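Local structure of DNA-damage inducible protein DDI1-like protein (Leishmania major, 5YQ8) at residues N27-R37 and A79-D89; V69-P77 and L111-P119. The protein probably acts as an aspartic protease of the DDI1 family, and this chain is its retroviral protease-like (retropepsin) domain, which assembles as a dimer. All blocks are in the same frame, centred on the assembly; numbering follows the deposited sequence.

Contact 1 (N27-R37 and A79-D89); sequences NSIMNKRTAER and AFYVIEDQAMD
Asn31 turns its CG between its own backbone N and carbonyl carbon (chi1 56°) and Asp89 sets its CG beside the backbone N (chi1 -68°), which places the two groups side by side. The backbone fixes the pair: Asn31 N donates to Asp89 O at 3.0 Å, holding loop 84-89 against the strand end. OD1 of Asn31 caps helix 32-37, accepting from Thr34 N, above the carbonyl plane, and from Thr34 OG1, in that plane on a lone pair. ND2 donates one N-H to Gln86 O at 3.2 Å, nearly in the amide plane, and the other to Asp89 OD1 at 3.3 Å, met from above the carboxylate. Asparagine suits the N-cap because its short side chain brings OD1 back to Thr34 N, while the same amide's N-H groups remain for the loop. Strand 29-31, which ends at Asn31, pairs in parallel with the end of strand 74-83 in the mixed sheet of the retropepsin-like domain; Met30 N bonds to Tyr81 O at 2.9 Å. Met30 bends at its thioether, and SD sits obliquely 4.4 Å from the Phe80 ring centroid, a Met-aromatic contact. The Met88 side chain is about 6 Å from that of Asp22, the probable catalytic aspartate. Asp89 OD2 forms a salt bridge with Arg37 NH2 at 3.2 Å, and OD1 a longer one with Arg33 NH1, which a water also joins to OD1; Arg37 NH1 further bonds Leu16 O. With two arginines and an amide N-H around it, the Asp89 carboxylate is probably stabilised as the anion, tying loop 84-89 to helix 32-37.

Contact 2 (V69-P77 and L111-P119); sequences VNLAGMYIP and LTIDNINVP
Leu71 and Ile113 meet at about a right angle, CD2 of the leucine lying 3.6 Å from CD1 of the isoleucine. The leucine holds CG anti to its backbone N (chi1 -178°), which carries its branched end to the facing hairpin, where CD2 also reaches Leu111 CD2 at 4.1 Å. Ile113 places CG1 beside its own backbone N (chi1 -41°), and its CD1 meets Ile76 CD1 tip to tip. Met74 runs extended through CG and bends at its last torsion (chi3 -65°). The bend brings CE to 3.7 Å from Ile113 CG2, while SD passes across Asp114 CB; a flexible, unbranched thioether can bend to touch both residues. Ala72 and Gly73 take the positive phi that the inner positions of the type I' turn from Leu71 to Met74 require, a backbone glycine adopts easily. Small enough to enter between Ile116 and Val118, Ala72 puts CB a tight 3.4 Å from Val118 CG2. The opposing hairpin closes with a type II' turn from Ile113 to Ile116, and Val118 also packs on Pro9. Two beta hairpins of the retropepsin-like domain thus pack against each other with no hydrogen bond between them, held here by apolar burial and close side-chain fit.

How the contacts relate
From the N terminus, the chain passes strands 7-12 and 15-21 and enters contact 1 at 27-37. It then makes strand 62-71, turns through 69-77, the first half of contact 2, and continues along strand 74-83 into 79-89, where contact 1 closes its loop. Helix 94-99 and strand 103-105 follow before 111-119 closes contact 2. The two loops therefore cross rather than nest, and strand 74-83 serves both. Contact 1 joins neighbouring strands within the six-stranded mixed sheet and ties in helix 32-37; contact 2 sets the hairpin end of that sheet against the three-stranded antiparallel sheet. Their centres lie about 20 Å apart, on opposite sides of the chain's centre.

Contact 1 (N27-R37 and A79-D89)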
loop_
_atom_site.group_PDB
_atom_site.type_symbol
_atom_site.label_atom_id
_atom_site.label_comp_id
_atom_site.label_asym_id
_atom_site.label_seq_id
_atom_site.Cartn_x
_atom_site.Cartn_y
_atom_site.Cartn_z
ATOM N N ASN A 27 4.344 -4.334 -7.945
ATOM C CA ASN A 27 5.483 -3.864 -8.795
ATOM C C ASN A 27 5.789 -2.383 -8.544
ATOM O O ASN A 27 4.881 -1.587 -8.309
ATOM C CB ASN A 27 5.150 -4.097 -10.273
ATOM C CG ASN A 27 4.845 -5.570 -10.576
ATOM O OD1 ASN A 27 5.795 -6.389 -10.764
ATOM N ND2 ASN A 27 3.534 -5.936 -10.540
ATOM N N SER A 28 7.077 -2.040 -8.567
ATOM C CA SER A 28 7.515 -0.645 -8.705
ATOM C C SER A 28 7.448 -0.201 -10.159
ATOM O O SER A 28 7.793 -0.970 -11.060
ATOM C CB SER A 28 8.925 -0.439 -8.161
ATOM O OG SER A 28 8.927 -0.536 -6.741
ATOM N N ILE A 29 6.933 1.012 -10.367
ATOM C CA ILE A 29 6.656 1.552 -11.683
ATOM C C ILE A 29 6.953 3.031 -11.685
ATOM O O ILE A 29 6.659 3.711 -10.730
ATOM C CB ILE A 29 5.205 1.345 -12.107
ATOM C CG1 ILE A 29 4.797 -0.130 -12.133
ATOM C CG2 ILE A 29 5.030 1.799 -13.534
ATOM C CD1 ILE A 29 3.310 -0.350 -12.009
ATOM N N MET A 30 7.581 3.496 -12.759
ATOM C CA MET A 30 7.942 4.863 -12.996
ATOM C C MET A 30 7.336 5.333 -14.296
ATOM O O MET A 30 7.365 4.581 -15.296
ATOM C CB MET A 30 9.474 4.953 -13.089
ATOM C CG MET A 30 9.984 6.253 -13.643
ATOM S SD MET A 30 11.786 6.322 -13.572
ATOM C CE MET A 30 12.124 6.418 -11.847
ATOM N N ASN A 31 6.858 6.574 -14.335
ATOM C CA ASN A 31 6.246 7.057 -15.588
ATOM C C ASN A 31 7.313 7.410 -16.597
ATOM O O ASN A 31 8.451 7.611 -16.231
ATOM C CB ASN A 31 5.205 8.170 -15.368
ATOM C CG ASN A 31 5.758 9.345 -14.635
ATOM O OD1 ASN A 31 6.970 9.389 -14.371
ATOM N ND2 ASN A 31 4.890 10.273 -14.223
ATOM N N LYS A 32 6.968 7.420 -17.874
ATOM C CA LYS A 32 7.916 7.734 -18.956
ATOM C C LYS A 32 8.566 9.091 -18.777
ATOM O O LYS A 32 9.772 9.246 -19.024
ATOM C CB LYS A 32 7.235 7.691 -20.327
ATOM C CG LYS A 32 8.173 8.039 -21.491
ATOM C CD LYS A 32 7.585 7.694 -22.848
ATOM C CE LYS A 32 8.497 8.143 -23.987
ATOM N NZ LYS A 32 8.048 7.466 -25.263
ATOM N N ARG A 33 7.766 10.044 -18.294
ATOM C CA ARG A 33 8.171 11.422 -18.183
ATOM C C ARG A 33 9.288 11.512 -17.203
ATOM O O ARG A 33 10.228 12.301 -17.437
ATOM C CB ARG A 33 6.993 12.321 -17.728
ATOM C CG ARG A 33 7.343 13.821 -17.642
ATOM C CD ARG A 33 6.086 14.683 -17.445
ATOM N NE ARG A 33 5.037 13.894 -16.774
ATOM C CZ ARG A 33 4.858 13.794 -15.458
ATOM N NH1 ARG A 33 5.634 14.483 -14.609
ATOM N NH2 ARG A 33 3.864 13.012 -14.969
ATOM N N THR A 34 9.199 10.749 -16.102
ATOM C CA THR A 34 10.220 10.826 -15.033
ATOM C C THR A 34 11.549 10.238 -15.485
ATOM O O THR A 34 12.620 10.857 -15.310
ATOM C CB THR A 34 9.747 10.131 -13.794
ATOM O OG1 THR A 34 8.676 10.912 -13.279
ATOM C CG2 THR A 34 10.876 10.092 -12.716
ATOM N N ALA A 35 11.493 9.061 -16.068
ATOM C CA ALA A 35 12.704 8.411 -16.547
ATOM C C ALA A 35 13.338 9.258 -17.643
ATOM O O ALA A 35 14.545 9.370 -17.708
ATOM C CB ALA A 35 12.394 7.010 -17.020
ATOM N N GLU A 36 12.526 9.837 -18.517
ATOM C CA GLU A 36 13.042 10.847 -19.444
ATOM C C GLU A 36 13.649 12.033 -18.676
ATOM O O GLU A 36 14.733 12.566 -18.991
ATOM C CB GLU A 36 11.938 11.334 -20.404
ATOM C CG GLU A 36 11.694 10.420 -21.626
ATOM C CD GLU A 36 10.483 10.816 -22.496
ATOM O OE1 GLU A 36 9.407 11.139 -21.944
ATOM O OE2 GLU A 36 10.608 10.819 -23.736
ATOM N N ARG A 37 12.980 12.449 -17.626
ATOM C CA ARG A 37 13.486 13.583 -16.832
ATOM C C ARG A 37 14.758 13.244 -16.051
ATOM O O ARG A 37 15.517 14.129 -15.720
ATOM C CB ARG A 37 12.365 14.100 -15.938
ATOM C CG ARG A 37 12.679 15.291 -15.045
ATOM C CD ARG A 37 11.352 15.836 -14.499
ATOM N NE ARG A 37 10.574 14.844 -13.757
ATOM C CZ ARG A 37 10.774 14.498 -12.480
ATOM N NH1 ARG A 37 11.685 15.091 -11.706
ATOM N NH2 ARG A 37 10.024 13.580 -11.965
ATOM N N ALA A 79 14.751 -1.531 -9.327
ATOM C CA ALA A 79 14.268 -2.077 -10.615
ATOM C C ALA A 79 12.785 -1.788 -10.660
ATOM O O ALA A 79 12.060 -1.973 -9.635
ATOM C CB ALA A 79 14.464 -3.555 -10.719
ATOM N N PHE A 80 12.355 -1.273 -11.812
ATOM C CA PHE A 80 10.965 -0.970 -12.011
ATOM C C PHE A 80 10.540 -0.935 -13.456
ATOM O O PHE A 80 11.379 -0.879 -14.336
ATOM C CB PHE A 80 10.644 0.356 -11.389
ATOM C CG PHE A 80 11.638 1.393 -11.665
ATOM C CD1 PHE A 80 11.760 1.913 -12.910
ATOM C CD2 PHE A 80 12.460 1.811 -10.657
ATOM C CE1 PHE A 80 12.712 2.856 -13.135
ATOM C CE2 PHE A 80 13.417 2.698 -10.860
ATOM C CZ PHE A 80 13.541 3.237 -12.103
ATOM N N TYR A 81 9.248 -1.071 -13.687
ATOM C CA TYR A 81 8.698 -0.935 -15.018
ATOM C C TYR A 81 8.543 0.518 -15.371
ATOM O O TYR A 81 8.423 1.356 -14.524
ATOM C CB TYR A 81 7.355 -1.644 -15.094
ATOM C CG TYR A 81 7.449 -3.124 -14.894
ATOM C CD1 TYR A 81 8.144 -3.923 -15.812
ATOM C CD2 TYR A 81 6.833 -3.753 -13.834
ATOM C CE1 TYR A 81 8.231 -5.288 -15.682
ATOM C CE2 TYR A 81 6.872 -5.148 -13.734
ATOM C CZ TYR A 81 7.607 -5.900 -14.654
ATOM O OH TYR A 81 7.780 -7.261 -14.609
ATOM N N VAL A 82 8.539 0.804 -16.660
ATOM C CA VAL A 82 8.316 2.143 -17.147
ATOM C C VAL A 82 7.033 2.125 -17.971
ATOM O O VAL A 82 6.904 1.276 -18.879
ATOM C CB VAL A 82 9.511 2.697 -17.950
ATOM C CG1 VAL A 82 9.187 4.066 -18.476
ATOM C CG2 VAL A 82 10.765 2.798 -17.074
ATOM N N ILE A 83 6.100 3.020 -17.623
ATOM C CA ILE A 83 4.797 3.091 -18.250
ATOM C C ILE A 83 4.471 4.544 -18.595
ATOM O O ILE A 83 4.555 5.403 -17.726
ATOM C CB ILE A 83 3.736 2.479 -17.303
ATOM C CG1 ILE A 83 4.014 0.988 -17.091
ATOM C CG2 ILE A 83 2.347 2.672 -17.877
ATOM C CD1 ILE A 83 2.892 0.114 -16.565
ATOM N N GLU A 84 4.060 4.819 -19.831
ATOM C CA GLU A 84 4.031 6.207 -20.333
ATOM C C GLU A 84 3.194 7.210 -19.490
ATOM O O GLU A 84 3.763 8.151 -18.897
ATOM C CB GLU A 84 3.639 6.287 -21.834
ATOM C CG GLU A 84 3.549 7.757 -22.335
ATOM C CD GLU A 84 2.891 7.901 -23.693
ATOM O OE1 GLU A 84 3.538 8.403 -24.657
ATOM O OE2 GLU A 84 1.684 7.543 -23.773
ATOM N N ASP A 85 1.872 7.031 -19.469
ATOM C CA ASP A 85 0.980 8.008 -18.794
ATOM C C ASP A 85 0.485 7.408 -17.485
ATOM O O ASP A 85 -0.557 6.807 -17.415
ATOM C CB ASP A 85 -0.235 8.436 -19.652
ATOM C CG ASP A 85 0.146 9.244 -20.879
ATOM O OD1 ASP A 85 1.061 10.074 -20.804
ATOM O OD2 ASP A 85 -0.488 9.049 -21.924
ATOM N N GLN A 86 1.286 7.600 -16.445
ATOM C CA GLN A 86 0.961 7.263 -15.083
ATOM C C GLN A 86 0.939 8.588 -14.303
ATOM O O GLN A 86 1.822 9.458 -14.430
ATOM C CB GLN A 86 2.009 6.294 -14.544
ATOM C CG GLN A 86 1.782 5.840 -13.116
ATOM C CD GLN A 86 2.934 5.003 -12.531
ATOM O OE1 GLN A 86 2.905 3.774 -12.556
ATOM N NE2 GLN A 86 3.916 5.670 -11.934
ATOM N N ALA A 87 -0.086 8.758 -13.491
ATOM C CA ALA A 87 -0.265 10.031 -12.796
ATOM C C ALA A 87 0.940 10.286 -11.900
ATOM O O ALA A 87 1.433 11.435 -11.848
ATOM C CB ALA A 87 -1.555 10.039 -11.974
ATOM N N MET A 88 1.424 9.199 -11.245
ATOM C CA MET A 88 2.420 9.273 -10.176
ATOM C C MET A 88 3.786 8.968 -10.723
ATOM O O MET A 88 3.996 7.940 -11.400
ATOM C CB MET A 88 2.092 8.310 -9.019
ATOM C CG MET A 88 0.746 8.615 -8.449
ATOM S SD MET A 88 0.540 7.825 -6.864
ATOM C CE MET A 88 0.430 6.079 -7.241
ATOM N N ASP A 89 4.740 9.851 -10.401
ATOM C CA ASP A 89 6.086 9.771 -10.963
ATOM C C ASP A 89 6.706 8.405 -10.686
ATOM O O ASP A 89 7.174 7.739 -11.605
ATOM C CB ASP A 89 6.948 10.891 -10.404
ATOM C CG ASP A 89 6.491 12.259 -10.908
ATOM O OD1 ASP A 89 5.473 12.289 -11.698
ATOM O OD2 ASP A 89 7.195 13.286 -10.578
HETATM O O HOH W 1 4.834 14.602 -12.285
#

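Contact 2 (V69-P77 and L111-P119)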
loop_
_atom_site.group_PDB
_atom_site.type_symbol
_atom_site.label_atom_id
_atom_site.label_comp_id
_atom_site.label_asym_id
_atom_site.label_seq_id
_atom_site.Cartn_x
_atom_site.Cartn_y
_atom_site.Cartn_z
ATOM N N VAL A 69 19.158 4.939 -6.991
ATOM C CA VAL A 69 18.246 5.898 -6.383
ATOM C C VAL A 69 18.724 6.246 -4.984
ATOM O O VAL A 69 18.925 5.370 -4.139
ATOM C CB VAL A 69 16.874 5.261 -6.303
ATOM C CG1 VAL A 69 15.859 6.249 -5.817
ATOM C CG2 VAL A 69 16.423 4.764 -7.652
ATOM N N ASN A 70 18.889 7.542 -4.733
ATOM C CA ASN A 70 19.442 8.031 -3.493
ATOM C C ASN A 70 18.311 8.240 -2.521
ATOM O O ASN A 70 17.647 9.304 -2.467
ATOM C CB ASN A 70 20.260 9.308 -3.704
ATOM C CG ASN A 70 20.760 9.895 -2.401
ATOM O OD1 ASN A 70 19.968 10.505 -1.648
ATOM N ND2 ASN A 70 22.035 9.614 -2.051
ATOM N N LEU A 71 18.069 7.211 -1.721
ATOM C CA LEU A 71 16.939 7.206 -0.786
ATOM C C LEU A 71 17.534 7.065 0.595
ATOM O O LEU A 71 18.413 6.193 0.842
ATOM C CB LEU A 71 15.966 6.082 -1.155
ATOM C CG LEU A 71 14.722 6.013 -0.272
ATOM C CD1 LEU A 71 13.985 7.341 -0.181
ATOM C CD2 LEU A 71 13.752 4.969 -0.755
ATOM N N ALA A 72 17.093 7.945 1.489
ATOM C CA ALA A 72 17.590 8.012 2.879
ATOM C C ALA A 72 19.028 8.337 2.930
ATOM O O ALA A 72 19.716 7.814 3.822
ATOM C CB ALA A 72 17.283 6.708 3.670
ATOM N N GLY A 73 19.482 9.191 2.003
ATOM C CA GLY A 73 20.918 9.442 1.837
ATOM C C GLY A 73 21.822 8.248 1.458
ATOM O O GLY A 73 23.053 8.319 1.536
ATOM N N MET A 74 21.228 7.135 1.044
ATOM C CA MET A 74 21.996 5.983 0.623
ATOM C C MET A 74 21.686 5.736 -0.807
ATOM O O MET A 74 20.573 5.957 -1.251
ATOM C CB MET A 74 21.616 4.745 1.422
ATOM C CG MET A 74 21.926 4.776 2.893
ATOM S SD MET A 74 21.369 3.216 3.634
ATOM C CE MET A 74 19.634 3.327 3.399
ATOM N N TYR A 75 22.697 5.322 -1.563
ATOM C CA TYR A 75 22.446 4.778 -2.948
ATOM C C TYR A 75 21.842 3.407 -2.919
ATOM O O TYR A 75 22.479 2.513 -2.438
ATOM C CB TYR A 75 23.745 4.806 -3.784
ATOM C CG TYR A 75 24.008 6.201 -4.263
ATOM C CD1 TYR A 75 24.619 7.135 -3.423
ATOM C CD2 TYR A 75 23.573 6.632 -5.509
ATOM C CE1 TYR A 75 24.849 8.441 -3.821
ATOM C CE2 TYR A 75 23.771 7.962 -5.917
ATOM C CZ TYR A 75 24.426 8.851 -5.063
ATOM O OH TYR A 75 24.617 10.166 -5.440
ATOM N N ILE A 76 20.612 3.254 -3.404
ATOM C CA ILE A 76 19.859 2.013 -3.350
ATOM C C ILE A 76 19.471 1.542 -4.766
ATOM O O ILE A 76 18.858 2.280 -5.520
ATOM C CB ILE A 76 18.585 2.214 -2.519
ATOM C CG1 ILE A 76 19.005 2.335 -1.101
ATOM C CG2 ILE A 76 17.632 1.018 -2.643
ATOM C CD1 ILE A 76 18.215 3.375 -0.394
ATOM N N PRO A 77 19.806 0.302 -5.139
ATOM C CA PRO A 77 19.519 -0.143 -6.475
ATOM C C PRO A 77 18.053 -0.501 -6.596
ATOM O O PRO A 77 17.596 -1.413 -5.873
ATOM C CB PRO A 77 20.416 -1.382 -6.636
ATOM C CG PRO A 77 20.624 -1.874 -5.269
ATOM C CD PRO A 77 20.555 -0.703 -4.377
ATOM N N LEU A 111 10.146 6.458 6.811
ATOM C CA LEU A 111 10.516 5.271 6.073
ATOM C C LEU A 111 11.899 4.911 6.453
ATOM O O LEU A 111 12.829 5.692 6.187
ATOM C CB LEU A 111 10.471 5.504 4.594
ATOM C CG LEU A 111 10.748 4.295 3.685
ATOM C CD1 LEU A 111 9.657 3.231 3.788
ATOM C CD2 LEU A 111 10.884 4.769 2.229
ATOM N N THR A 112 12.017 3.766 7.108
ATOM C CA THR A 112 13.281 3.362 7.664
ATOM C C THR A 112 13.957 2.314 6.768
ATOM O O THR A 112 13.399 1.314 6.427
ATOM C CB THR A 112 13.105 2.752 9.066
ATOM O OG1 THR A 112 12.307 3.601 9.876
ATOM C CG2 THR A 112 14.371 2.517 9.691
ATOM N N ILE A 113 15.162 2.627 6.344
ATOM C CA ILE A 113 16.038 1.722 5.577
ATOM C C ILE A 113 17.427 1.838 6.219
ATOM O O ILE A 113 17.928 2.907 6.349
ATOM C CB ILE A 113 16.156 2.143 4.097
ATOM C CG1 ILE A 113 14.796 2.601 3.517
ATOM C CG2 ILE A 113 16.781 1.004 3.306
ATOM C CD1 ILE A 113 14.890 3.112 2.109
ATOM N N ASP A 114 18.025 0.725 6.610
ATOM C CA ASP A 114 19.287 0.687 7.362
ATOM C C ASP A 114 19.073 1.454 8.654
ATOM O O ASP A 114 18.075 1.273 9.281
ATOM C CB ASP A 114 20.503 1.098 6.482
ATOM C CG ASP A 114 21.773 0.256 6.772
ATOM O OD1 ASP A 114 21.710 -0.662 7.631
ATOM O OD2 ASP A 114 22.824 0.541 6.190
ATOM N N ASN A 115 19.991 2.320 9.024
ATOM C CA ASN A 115 19.896 3.165 10.238
ATOM C C ASN A 115 19.281 4.600 9.960
ATOM O O ASN A 115 19.613 5.542 10.656
ATOM C CB ASN A 115 21.298 3.419 10.869
ATOM C CG ASN A 115 22.154 2.172 10.997
ATOM O OD1 ASN A 115 21.665 1.086 11.308
ATOM N ND2 ASN A 115 23.444 2.312 10.733
ATOM N N ILE A 116 18.484 4.762 8.910
ATOM C CA ILE A 116 18.116 6.089 8.439
ATOM C C ILE A 116 16.608 6.084 8.188
ATOM O O ILE A 116 16.082 5.229 7.470
ATOM C CB ILE A 116 18.872 6.482 7.122
ATOM C CG1 ILE A 116 20.371 6.185 7.214
ATOM C CG2 ILE A 116 18.639 7.934 6.824
ATOM C CD1 ILE A 116 21.117 6.891 8.366
ATOM N N ASN A 117 15.944 7.116 8.691
ATOM C CA ASN A 117 14.528 7.331 8.561
ATOM C C ASN A 117 14.239 8.554 7.702
ATOM O O ASN A 117 14.577 9.642 8.066
ATOM C CB ASN A 117 13.937 7.550 9.954
ATOM C CG ASN A 117 14.298 6.410 10.924
ATOM O OD1 ASN A 117 13.589 5.417 11.054
ATOM N ND2 ASN A 117 15.444 6.568 11.616
ATOM N N VAL A 118 13.592 8.355 6.554
ATOM C CA VAL A 118 13.100 9.438 5.719
ATOM C C VAL A 118 11.667 9.709 6.176
ATOM O O VAL A 118 10.822 8.852 6.050
ATOM C CB VAL A 118 13.027 9.029 4.231
ATOM C CG1 VAL A 118 12.787 10.201 3.312
ATOM C CG2 VAL A 118 14.324 8.462 3.817
ATOM N N PRO A 119 11.356 10.945 6.589
ATOM C CA PRO A 119 9.997 11.275 6.969
ATOM C C PRO A 119 9.141 11.441 5.708
ATOM O O PRO A 119 9.626 11.885 4.669
ATOM C CB PRO A 119 10.129 12.591 7.725
ATOM C CG PRO A 119 11.473 13.135 7.417
ATOM C CD PRO A 119 12.188 12.144 6.521
#